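Local structure of (R)-S-adenosyl-L-methionine hydrolase (Thermus thermophilus, 2CW5) at residues Arg46-Tyr50 against Glu177-Arg183; Tyr50-Glu54 against Ser227-Glu232. The protein catalyses the hydrolysis of S-adenosyl-L-methionine to adenosine and L-methionine and works as a homotrimer, without chlorinase or fluorinase activity. All coordinates share one frame; numbering follows the deposited sequence.

Contact 1: residues Arg46-Tyr50 against Glu177-Arg183; sequences RRAAY and EVLTFDR
R46 and R47 of helix 45-55, in the N-terminal domain, reach across to a classic beta bulge in strand 175-181 of the C-terminal domain, where L179 and T180 both face I188. The axes of helix 46-50 and strand 177-181 are nearly perpendicular, at 84°. Polar contacts centre on R46, whose guanidinium spans three successive residues. Its NE donates to L179 O at 2.7 Å, in the carbonyl plane, while R46 NH2 donates to V178 O at 3.0 Å. A salt bridge joins R46 NH2 to E177 OE2 at 2.5 Å, met from above the carboxylate plane. Two backbone carbonyls and a carboxylate thus fix the rotation of this group, and a bend at chi3 (73°) turns it along the strand. R47 instead passes T180 and lays one face of its guanidinium over the F181-R183 backbone; NH2 goes on to a salt bridge with E13 of the second subunit, so the domain junction also borders the trimer interface. Apolar contact comes from Y50. Its CD1 meets L179 CD2 at 3.9 Å, and T180 CG2 lies against Y50 CB. With T180 OG1 anti to the backbone N (chi1 -177°), the hydroxyl is turned to R47, its oxygen 3.3 Å from R47 CA.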
ATOM      1  N   ARG C  46      -7.368   8.600 -17.040  1.00 20.97           N
ATOM      2  CA  ARG C  46      -6.475   9.714 -17.340  1.00 21.57           C
ATOM      3  C   ARG C  46      -5.343   9.792 -16.324  1.00 20.19           C
ATOM      4  O   ARG C  46      -4.205  10.060 -16.679  1.00 20.85           O
ATOM      5  CB  ARG C  46      -7.266  11.024 -17.372  1.00 22.39           C
ATOM      6  CG  ARG C  46      -8.316  11.056 -18.482  1.00 24.14           C
ATOM      7  CD  ARG C  46      -9.298  12.195 -18.274  1.00 26.62           C
ATOM      8  NE  ARG C  46      -8.732  13.509 -18.567  1.00 28.56           N
ATOM      9  CZ  ARG C  46      -8.841  14.127 -19.738  1.00 28.94           C
ATOM     10  NH1 ARG C  46      -9.494  13.549 -20.738  1.00 29.84           N
ATOM     11  NH2 ARG C  46      -8.320  15.336 -19.904  1.00 26.06           N
ATOM     12  N   ARG C  47      -5.667   9.546 -15.059  1.00 18.98           N
ATOM     13  CA  ARG C  47      -4.679   9.570 -13.991  1.00 20.48           C
ATOM     14  C   ARG C  47      -3.683   8.446 -14.234  1.00 19.95           C
ATOM     15  O   ARG C  47      -2.463   8.637 -14.136  1.00 17.93           O
ATOM     16  CB  ARG C  47      -5.381   9.371 -12.640  1.00 25.48           C
ATOM     17  CG  ARG C  47      -4.456   9.191 -11.446  1.00 28.82           C
ATOM     18  CD  ARG C  47      -3.659  10.438 -11.126  1.00 32.71           C
ATOM     19  NE  ARG C  47      -2.819  10.230  -9.947  1.00 36.62           N
ATOM     20  CZ  ARG C  47      -3.256  10.298  -8.692  1.00 37.72           C
ATOM     21  NH1 ARG C  47      -4.529  10.582  -8.441  1.00 36.30           N
ATOM     22  NH2 ARG C  47      -2.424  10.057  -7.686  1.00 37.67           N
ATOM     23  N   ALA C  48      -4.211   7.276 -14.575  1.00 17.90           N
ATOM     24  CA  ALA C  48      -3.372   6.111 -14.830  1.00 18.90           C
ATOM     25  C   ALA C  48      -2.528   6.285 -16.084  1.00 18.93           C
ATOM     26  O   ALA C  48      -1.357   5.891 -16.110  1.00 16.93           O
ATOM     27  CB  ALA C  48      -4.240   4.853 -14.943  1.00 19.87           C
ATOM     28  N   ALA C  49      -3.115   6.873 -17.128  1.00 17.52           N
ATOM     29  CA  ALA C  49      -2.377   7.097 -18.374  1.00 16.93           C
ATOM     30  C   ALA C  49      -1.182   7.999 -18.098  1.00 16.66           C
ATOM     31  O   ALA C  49      -0.086   7.775 -18.618  1.00 17.77           O
ATOM     32  CB  ALA C  49      -3.277   7.757 -19.424  1.00 16.74           C
ATOM     33  N   TYR C  50      -1.397   9.025 -17.284  1.00 15.34           N
ATOM     34  CA  TYR C  50      -0.316   9.956 -16.969  1.00 16.60           C
ATOM     35  C   TYR C  50       0.784   9.281 -16.152  1.00 16.83           C
ATOM     36  O   TYR C  50       1.971   9.492 -16.413  1.00 19.20           O
ATOM     37  CB  TYR C  50      -0.845  11.186 -16.216  1.00 19.68           C
ATOM     38  CG  TYR C  50       0.252  12.187 -15.897  1.00 21.68           C
ATOM     39  CD1 TYR C  50       0.983  12.794 -16.921  1.00 21.99           C
ATOM     40  CD2 TYR C  50       0.594  12.486 -14.577  1.00 25.12           C
ATOM     41  CE1 TYR C  50       2.028  13.666 -16.640  1.00 25.79           C
ATOM     42  CE2 TYR C  50       1.646  13.365 -14.284  1.00 25.25           C
ATOM     43  CZ  TYR C  50       2.357  13.947 -15.323  1.00 27.25           C
ATOM     44  OH  TYR C  50       3.401  14.805 -15.057  1.00 28.77           O
ATOM     45  N   GLU C 177      -5.787  21.536 -22.022  1.00 21.24           N
ATOM     46  CA  GLU C 177      -6.845  21.197 -21.077  1.00 22.48           C
ATOM     47  C   GLU C 177      -6.250  20.543 -19.841  1.00 21.08           C
ATOM     48  O   GLU C 177      -5.089  20.141 -19.843  1.00 18.97           O
ATOM     49  CB  GLU C 177      -7.845  20.228 -21.718  1.00 23.07           C
ATOM     50  CG  GLU C 177      -7.291  18.813 -21.886  1.00 27.24           C
ATOM     51  CD  GLU C 177      -8.324  17.825 -22.397  1.00 30.53           C
ATOM     52  OE1 GLU C 177      -8.544  17.758 -23.621  1.00 34.39           O
ATOM     53  OE2 GLU C 177      -8.924  17.117 -21.563  1.00 35.10           O
ATOM     54  N   VAL C 178      -7.041  20.452 -18.777  1.00 19.02           N
ATOM     55  CA  VAL C 178      -6.568  19.791 -17.575  1.00 19.67           C
ATOM     56  C   VAL C 178      -6.622  18.296 -17.874  1.00 19.91           C
ATOM     57  O   VAL C 178      -7.688  17.755 -18.193  1.00 19.11           O
ATOM     58  CB  VAL C 178      -7.465  20.098 -16.351  1.00 18.62           C
ATOM     59  CG1 VAL C 178      -7.001  19.277 -15.160  1.00 18.67           C
ATOM     60  CG2 VAL C 178      -7.396  21.589 -16.013  1.00 19.11           C
ATOM     61  N   LEU C 179      -5.471  17.635 -17.794  1.00 20.60           N
ATOM     62  CA  LEU C 179      -5.382  16.204 -18.068  1.00 20.54           C
ATOM     63  C   LEU C 179      -5.870  15.373 -16.890  1.00 20.68           C
ATOM     64  O   LEU C 179      -6.725  14.492 -17.040  1.00 19.75           O
ATOM     65  CB  LEU C 179      -3.932  15.814 -18.389  1.00 22.41           C
ATOM     66  CG  LEU C 179      -3.636  14.315 -18.566  1.00 24.54           C
ATOM     67  CD1 LEU C 179      -4.400  13.768 -19.761  1.00 26.50           C
ATOM     68  CD2 LEU C 179      -2.137  14.110 -18.768  1.00 26.85           C
ATOM     69  N   THR C 180      -5.321  15.662 -15.717  1.00 18.78           N
ATOM     70  CA  THR C 180      -5.664  14.938 -14.502  1.00 20.81           C
ATOM     71  C   THR C 180      -5.071  15.714 -13.322  1.00 21.83           C
ATOM     72  O   THR C 180      -4.602  16.834 -13.501  1.00 21.75           O
ATOM     73  CB  THR C 180      -5.069  13.502 -14.554  1.00 21.05           C
ATOM     74  OG1 THR C 180      -5.465  12.763 -13.393  1.00 22.93           O
ATOM     75  CG2 THR C 180      -3.542  13.556 -14.627  1.00 22.16           C
ATOM     76  N   PHE C 181      -5.110  15.129 -12.125  1.00 23.17           N
ATOM     77  CA  PHE C 181      -4.562  15.769 -10.923  1.00 25.41           C
ATOM     78  C   PHE C 181      -3.639  14.781 -10.216  1.00 27.50           C
ATOM     79  O   PHE C 181      -3.788  13.573 -10.383  1.00 26.51           O
ATOM     80  CB  PHE C 181      -5.690  16.144  -9.954  1.00 26.07           C
ATOM     81  CG  PHE C 181      -6.683  17.110 -10.520  1.00 25.56           C
ATOM     82  CD1 PHE C 181      -6.416  18.474 -10.533  1.00 25.39           C
ATOM     83  CD2 PHE C 181      -7.878  16.653 -11.069  1.00 26.22           C
ATOM     84  CE1 PHE C 181      -7.325  19.371 -11.085  1.00 27.69           C
ATOM     85  CE2 PHE C 181      -8.790  17.540 -11.623  1.00 26.26           C
ATOM     86  CZ  PHE C 181      -8.515  18.904 -11.632  1.00 25.41           C
ATOM     87  N   ASP C 182      -2.677  15.273  -9.438  1.00 29.87           N
ATOM     88  CA  ASP C 182      -1.827  14.339  -8.712  1.00 32.46           C
ATOM     89  C   ASP C 182      -2.413  14.150  -7.314  1.00 34.13           C
ATOM     90  O   ASP C 182      -3.470  14.704  -7.001  1.00 33.02           O
ATOM     91  CB  ASP C 182      -0.364  14.805  -8.642  1.00 33.36           C
ATOM     92  CG  ASP C 182      -0.183  16.101  -7.890  1.00 35.01           C
ATOM     93  OD1 ASP C 182      -1.048  16.459  -7.062  1.00 34.96           O
ATOM     94  OD2 ASP C 182       0.856  16.756  -8.123  1.00 36.64           O
ATOM     95  N   ARG C 183      -1.735  13.374  -6.477  1.00 35.04           N
ATOM     96  CA  ARG C 183      -2.233  13.096  -5.136  1.00 36.60           C
ATOM     97  C   ARG C 183      -2.365  14.308  -4.215  1.00 36.76           C
ATOM     98  O   ARG C 183      -3.034  14.233  -3.185  1.00 37.45           O
ATOM     99  CB  ARG C 183      -1.358  12.021  -4.478  1.00 37.02           C
ATOM    100  CG  ARG C 183       0.107  12.395  -4.299  1.00 39.23           C
ATOM    101  CD  ARG C 183       0.988  11.147  -4.366  1.00 39.52           C
ATOM    102  NE  ARG C 183       2.353  11.376  -3.895  1.00 39.77           N
ATOM    103  CZ  ARG C 183       2.732  11.288  -2.621  1.00 38.44           C
ATOM    104  NH1 ARG C 183       1.848  10.975  -1.683  1.00 34.62           N
ATOM    105  NH2 ARG C 183       3.999  11.500  -2.287  1.00 38.37           N
TER

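Contact 2: residues Tyr50-Glu54 against Ser227-Glu232; sequences YALFE and SAGLLE
The phenol end of Y50 presses on the loop that leads into strand 231-235: its OH lies 3.1 Å from A228 CB, and its CE1 meets L230 CD1 at 3.7 Å. F53, one helical turn on, brings CE2 to 4.0 Å from A228 CB, so the alanine methyl is touched by both aromatic side chains. A water links the two segments: it bonds to Y50 OH (3.0 Å), accepts from the backbone N of A228 (2.7 Å) and, over a longer distance, from that of L230, and donates to E232 OE2 at 2.9 Å. The Y50 ring and the E232 carboxylate stand almost perpendicular, 85° apart. Replacing Y50 by a phenylalanine would probably leave this water without its helix-side partner and its link to E232 less firmly fixed. S227 and E232 probably bind S-adenosyl-L-methionine, as in relatives, so the water probably lies beside the substrate pocket. Further out, E232 CG stands anti to the carbonyl carbon (chi1 -73°), which lets the extended chain bring OE2 to the water, and OE1 has a weak hydrogen bond to Y224. I188 of strand 187-189 packs against Y50, L230 and E232, while L52 of helix 45-55 rests on strands 4-8 and 64-68.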
ATOM      1  N   TYR C  50      -1.397   9.025 -17.284  1.00 15.34           N
ATOM      2  CA  TYR C  50      -0.316   9.956 -16.969  1.00 16.60           C
ATOM      3  C   TYR C  50       0.784   9.281 -16.152  1.00 16.83           C
ATOM      4  O   TYR C  50       1.971   9.492 -16.413  1.00 19.20           O
ATOM      5  CB  TYR C  50      -0.845  11.186 -16.216  1.00 19.68           C
ATOM      6  CG  TYR C  50       0.252  12.187 -15.897  1.00 21.68           C
ATOM      7  CD1 TYR C  50       0.983  12.794 -16.921  1.00 21.99           C
ATOM      8  CD2 TYR C  50       0.594  12.486 -14.577  1.00 25.12           C
ATOM      9  CE1 TYR C  50       2.028  13.666 -16.640  1.00 25.79           C
ATOM     10  CE2 TYR C  50       1.646  13.365 -14.284  1.00 25.25           C
ATOM     11  CZ  TYR C  50       2.357  13.947 -15.323  1.00 27.25           C
ATOM     12  OH  TYR C  50       3.401  14.805 -15.057  1.00 28.77           O
ATOM     13  N   ALA C  51       0.397   8.469 -15.168  1.00 17.36           N
ATOM     14  CA  ALA C  51       1.376   7.774 -14.334  1.00 19.81           C
ATOM     15  C   ALA C  51       2.327   6.928 -15.188  1.00 20.65           C
ATOM     16  O   ALA C  51       3.527   6.881 -14.927  1.00 19.11           O
ATOM     17  CB  ALA C  51       0.667   6.892 -13.306  1.00 18.47           C
ATOM     18  N   LEU C  52       1.786   6.251 -16.198  1.00 19.76           N
ATOM     19  CA  LEU C  52       2.608   5.434 -17.086  1.00 21.06           C
ATOM     20  C   LEU C  52       3.551   6.332 -17.884  1.00 21.82           C
ATOM     21  O   LEU C  52       4.732   6.037 -18.027  1.00 20.74           O
ATOM     22  CB  LEU C  52       1.719   4.626 -18.035  1.00 20.45           C
ATOM     23  CG  LEU C  52       0.869   3.538 -17.361  1.00 21.39           C
ATOM     24  CD1 LEU C  52      -0.101   2.934 -18.376  1.00 21.15           C
ATOM     25  CD2 LEU C  52       1.779   2.458 -16.785  1.00 20.94           C
ATOM     26  N   PHE C  53       3.010   7.433 -18.398  1.00 19.76           N
ATOM     27  CA  PHE C  53       3.770   8.412 -19.173  1.00 21.69           C
ATOM     28  C   PHE C  53       4.963   8.917 -18.357  1.00 21.07           C
ATOM     29  O   PHE C  53       6.080   9.047 -18.859  1.00 19.47           O
ATOM     30  CB  PHE C  53       2.841   9.580 -19.512  1.00 20.95           C
ATOM     31  CG  PHE C  53       3.499  10.699 -20.258  1.00 23.56           C
ATOM     32  CD1 PHE C  53       3.738  10.598 -21.627  1.00 22.75           C
ATOM     33  CD2 PHE C  53       3.839  11.879 -19.600  1.00 23.41           C
ATOM     34  CE1 PHE C  53       4.302  11.661 -22.331  1.00 25.17           C
ATOM     35  CE2 PHE C  53       4.405  12.952 -20.297  1.00 25.33           C
ATOM     36  CZ  PHE C  53       4.636  12.841 -21.665  1.00 25.70           C
ATOM     37  N   GLU C  54       4.697   9.188 -17.087  1.00 22.19           N
ATOM     38  CA  GLU C  54       5.685   9.700 -16.154  1.00 26.22           C
ATOM     39  C   GLU C  54       6.880   8.771 -15.907  1.00 26.92           C
ATOM     40  O   GLU C  54       8.024   9.222 -15.850  1.00 27.58           O
ATOM     41  CB  GLU C  54       4.970  10.016 -14.836  1.00 29.45           C
ATOM     42  CG  GLU C  54       5.813  10.615 -13.742  1.00 37.26           C
ATOM     43  CD  GLU C  54       4.971  11.438 -12.773  1.00 40.28           C
ATOM     44  OE1 GLU C  54       3.933  10.930 -12.296  1.00 40.90           O
ATOM     45  OE2 GLU C  54       5.345  12.595 -12.494  1.00 43.62           O
ATOM     46  N   SER C 227       7.671  17.856 -13.770  1.00 32.23           N
ATOM     47  CA  SER C 227       8.701  16.842 -13.932  1.00 34.04           C
ATOM     48  C   SER C 227       8.562  15.973 -15.183  1.00 34.44           C
ATOM     49  O   SER C 227       9.532  15.353 -15.612  1.00 33.99           O
ATOM     50  CB  SER C 227       8.734  15.954 -12.686  1.00 35.06           C
ATOM     51  OG  SER C 227       7.447  15.434 -12.395  1.00 39.05           O
ATOM     52  N   ALA C 228       7.369  15.926 -15.771  1.00 33.77           N
ATOM     53  CA  ALA C 228       7.163  15.115 -16.970  1.00 32.11           C
ATOM     54  C   ALA C 228       7.130  15.972 -18.230  1.00 31.84           C
ATOM     55  O   ALA C 228       6.836  15.478 -19.318  1.00 32.43           O
ATOM     56  CB  ALA C 228       5.869  14.310 -16.845  1.00 33.99           C
ATOM     57  N   GLY C 229       7.431  17.258 -18.077  1.00 28.66           N
ATOM     58  CA  GLY C 229       7.437  18.160 -19.216  1.00 27.83           C
ATOM     59  C   GLY C 229       6.099  18.802 -19.542  1.00 26.92           C
ATOM     60  O   GLY C 229       5.956  19.441 -20.584  1.00 27.25           O
ATOM     61  N   LEU C 230       5.113  18.632 -18.666  1.00 26.51           N
ATOM     62  CA  LEU C 230       3.794  19.222 -18.888  1.00 26.02           C
ATOM     63  C   LEU C 230       3.550  20.355 -17.899  1.00 26.45           C
ATOM     64  O   LEU C 230       4.007  20.299 -16.752  1.00 26.96           O
ATOM     65  CB  LEU C 230       2.703  18.161 -18.732  1.00 25.18           C
ATOM     66  CG  LEU C 230       2.753  16.992 -19.719  1.00 26.74           C
ATOM     67  CD1 LEU C 230       1.624  16.009 -19.414  1.00 25.75           C
ATOM     68  CD2 LEU C 230       2.635  17.521 -21.141  1.00 24.00           C
ATOM     69  N   LEU C 231       2.836  21.386 -18.338  1.00 26.51           N
ATOM     70  CA  LEU C 231       2.549  22.516 -17.462  1.00 27.54           C
ATOM     71  C   LEU C 231       1.636  22.047 -16.336  1.00 28.32           C
ATOM     72  O   LEU C 231       0.697  21.284 -16.559  1.00 27.36           O
ATOM     73  CB  LEU C 231       1.883  23.661 -18.244  1.00 28.60           C
ATOM     74  CG  LEU C 231       1.567  24.945 -17.457  1.00 30.21           C
ATOM     75  CD1 LEU C 231       1.466  26.130 -18.404  1.00 32.05           C
ATOM     76  CD2 LEU C 231       0.277  24.778 -16.676  1.00 32.03           C
ATOM     77  N   GLU C 232       1.929  22.497 -15.121  1.00 27.13           N
ATOM     78  CA  GLU C 232       1.136  22.124 -13.961  1.00 27.60           C
ATOM     79  C   GLU C 232       0.680  23.364 -13.204  1.00 29.35           C
ATOM     80  O   GLU C 232       1.288  24.427 -13.320  1.00 29.49           O
ATOM     81  CB  GLU C 232       1.959  21.223 -13.031  1.00 29.41           C
ATOM     82  CG  GLU C 232       2.165  19.805 -13.555  1.00 31.28           C
ATOM     83  CD  GLU C 232       3.073  18.964 -12.666  1.00 32.10           C
ATOM     84  OE1 GLU C 232       2.998  19.099 -11.426  1.00 34.30           O
ATOM     85  OE2 GLU C 232       3.849  18.152 -13.210  1.00 32.49           O
TER
HETATM   86  O   HOH W   1       4.962  17.249 -15.718  1.00 28.26           O

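From the N terminus, the chain passes through strands 4-8 and 34-37 of the mixed sheet and enters helix 45-55, from which both contacts start. Contact 1 closes a loop of 126 intervening residues on strand 175-181; contact 2 closes a longer one, 172 residues, on the turn before strand 231-235 and the strand's start. The loops overlap without nesting, because contact 2 begins and ends later, and they share Y50. Strand 187-189 lies between the two target strands in the antiparallel sheet, and the contacts meet directly where L179 packs on L230. Together they fasten one helix of the N-terminal domain to the C-terminal domain, with the second subunit touching both.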